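Local coordinates for protein dimethyladenosine transferase, putative (Plasmodium falciparum, PDB 2H1R) that probably dimethylates adenines of ribosomal RNA, using S-adenosyl-L-methionine as methyl donor, in a chain that makes up most of a longer protein, at residues F167-K172 with I195-S200. Numbering follows the deposited sequence.
Sequences FCKVTK and IPKESS
Lys169 and Ile195 pair as antiparallel neighbours through two backbone hydrogen bonds, Lys169 N to Ile195 O and Ile195 N to Lys169 O, each 2.9 Å long. Here strand 168-176, the outermost on its side of the methyltransferase sheet, begins straight after helix 159-167, while strand 189-196 comes to its end. Cys168 faces Pro196 in the next, non-hydrogen-bonded pair. Proline suits that position, since toward strand 168-176 no N-H is needed there, and its CA approaches Phe167 O to 3.3 Å in a CA-H...O contact. The same carbonyl oxygen accepts a nearly straight bond from Lys197 N (2.7 Å, 170° at the hydrogen), carrying the pairing one step past the strand.

The buried part of the contact is made by Phe167, Cys168 and Ser200. Cys168, a small residue, fits against the proline in this close pair. The Phe167 ring brings CE1 within 3.5 Å of Ser200 O and also meets the ring of Phe201. Ser200 is small enough to sit beside the ring, and its OG hydrogen-bonds to Leu166 O near the helix end.

The side of Lys169, a solvent-exposed residue, is looser. A bend at chi3 (-84°) lays its CE against CB and CG2 of Ile195, 3.9 Å from CB. Lys197, also bent, passes CE 3.4 Å from Cys168 O and brings NZ to a hydrogen bond with Lys165 O. Backbone bonds therefore set the register, and Lys197 and Ser200 use polar ends to tie the segment leaving the sheet to the last-turn carbonyls of helix 159-167.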
loop_
_atom_site.group_PDB
_atom_site.type_symbol
_atom_site.label_atom_id
_atom_site.label_comp_id
_atom_site.label_asym_id
_atom_site.label_seq_id
_atom_site.Cartn_x
_atom_site.Cartn_y
_atom_site.Cartn_z
ATOM N N PHE A 167 -3.560 -6.187 1.102
ATOM C CA PHE A 167 -4.642 -5.242 1.280
ATOM C C PHE A 167 -5.513 -4.968 0.048
ATOM O O PHE A 167 -6.693 -4.593 0.191
ATOM C CB PHE A 167 -4.129 -4.008 2.012
ATOM C CG PHE A 167 -3.675 -4.329 3.428
ATOM C CD1 PHE A 167 -4.619 -4.563 4.441
ATOM C CD2 PHE A 167 -2.309 -4.516 3.712
ATOM C CE1 PHE A 167 -4.218 -4.914 5.734
ATOM C CE2 PHE A 167 -1.881 -4.878 5.021
ATOM C CZ PHE A 167 -2.826 -5.065 6.028
ATOM N N CYS A 168 -4.955 -5.200 -1.140
ATOM C CA CYS A 168 -5.631 -4.872 -2.385
ATOM C C CYS A 168 -5.433 -5.910 -3.496
ATOM O O CYS A 168 -4.605 -6.814 -3.390
ATOM C CB CYS A 168 -5.161 -3.495 -2.879
ATOM S SG CYS A 168 -5.183 -2.158 -1.652
ATOM N N LYS A 169 -6.235 -5.789 -4.544
ATOM C CA LYS A 169 -5.903 -6.336 -5.848
ATOM C C LYS A 169 -5.280 -5.153 -6.580
ATOM O O LYS A 169 -5.888 -4.062 -6.671
ATOM C CB LYS A 169 -7.144 -6.835 -6.578
ATOM C CG LYS A 169 -8.008 -7.773 -5.722
ATOM C CD LYS A 169 -9.255 -8.222 -6.468
ATOM C CE LYS A 169 -10.381 -7.179 -6.350
ATOM N NZ LYS A 169 -11.291 -7.236 -7.519
ATOM N N VAL A 170 -4.066 -5.377 -7.075
ATOM C CA VAL A 170 -3.280 -4.379 -7.782
ATOM C C VAL A 170 -3.162 -4.776 -9.250
ATOM O O VAL A 170 -2.724 -5.891 -9.559
ATOM C CB VAL A 170 -1.863 -4.286 -7.219
ATOM C CG1 VAL A 170 -1.143 -3.014 -7.740
ATOM C CG2 VAL A 170 -1.919 -4.298 -5.712
ATOM N N THR A 171 -3.558 -3.868 -10.141
ATOM C CA THR A 171 -3.402 -4.105 -11.569
ATOM C C THR A 171 -2.777 -2.902 -12.268
ATOM O O THR A 171 -2.923 -1.779 -11.810
ATOM C CB THR A 171 -4.741 -4.429 -12.241
ATOM O OG1 THR A 171 -5.682 -3.421 -11.901
ATOM C CG2 THR A 171 -5.277 -5.815 -11.819
ATOM N N LYS A 172 -2.081 -3.157 -13.382
ATOM C CA LYS A 172 -1.504 -2.111 -14.192
ATOM C C LYS A 172 -2.577 -1.554 -15.127
ATOM O O LYS A 172 -3.269 -2.307 -15.823
ATOM C CB LYS A 172 -0.342 -2.652 -15.006
ATOM C CG LYS A 172 0.241 -1.651 -15.977
ATOM C CD LYS A 172 1.129 -2.368 -16.993
ATOM C CE LYS A 172 2.449 -1.666 -17.079
ATOM N NZ LYS A 172 3.105 -1.729 -15.733
ATOM N N ILE A 195 -7.800 -2.098 -5.724
ATOM C CA ILE A 195 -9.100 -2.379 -5.138
ATOM C C ILE A 195 -8.945 -3.104 -3.788
ATOM O O ILE A 195 -8.652 -4.288 -3.773
ATOM C CB ILE A 195 -9.955 -3.286 -6.038
ATOM C CG1 ILE A 195 -9.915 -2.862 -7.524
ATOM C CG2 ILE A 195 -11.354 -3.386 -5.444
ATOM C CD1 ILE A 195 -10.697 -1.643 -7.848
ATOM N N PRO A 196 -9.180 -2.397 -2.667
ATOM C CA PRO A 196 -9.075 -2.899 -1.298
ATOM C C PRO A 196 -9.900 -4.144 -1.060
ATOM O O PRO A 196 -11.047 -4.224 -1.525
ATOM C CB PRO A 196 -9.607 -1.733 -0.464
ATOM C CG PRO A 196 -9.291 -0.539 -1.267
ATOM C CD PRO A 196 -9.563 -0.971 -2.685
ATOM N N LYS A 197 -9.311 -5.118 -0.364
ATOM C CA LYS A 197 -10.007 -6.350 0.007
ATOM C C LYS A 197 -10.467 -6.209 1.458
ATOM O O LYS A 197 -9.637 -6.205 2.380
ATOM C CB LYS A 197 -9.074 -7.563 -0.120
ATOM C CG LYS A 197 -8.553 -7.796 -1.540
ATOM C CD LYS A 197 -7.855 -9.123 -1.649
ATOM C CE LYS A 197 -6.375 -8.980 -1.383
ATOM N NZ LYS A 197 -5.675 -10.317 -1.186
ATOM N N GLU A 198 -11.778 -6.151 1.680
ATOM C CA GLU A 198 -12.297 -5.866 3.027
ATOM C C GLU A 198 -11.719 -6.726 4.157
ATOM O O GLU A 198 -11.354 -6.206 5.232
ATOM C CB GLU A 198 -13.831 -5.969 3.074
ATOM C CG GLU A 198 -14.397 -5.344 4.363
ATOM N N SER A 199 -11.677 -8.034 3.930
ATOM C CA SER A 199 -11.376 -8.996 5.024
ATOM C C SER A 199 -9.915 -8.978 5.465
ATOM O O SER A 199 -9.555 -9.479 6.528
ATOM C CB SER A 199 -11.771 -10.402 4.609
ATOM O OG SER A 199 -10.921 -10.827 3.550
ATOM N N SER A 200 -9.074 -8.378 4.646
ATOM C CA SER A 200 -7.677 -8.293 4.964
ATOM C C SER A 200 -7.438 -7.281 6.076
ATOM O O SER A 200 -6.433 -7.348 6.796
ATOM C CB SER A 200 -6.888 -7.935 3.713
ATOM O OG SER A 200 -6.664 -9.123 2.966
#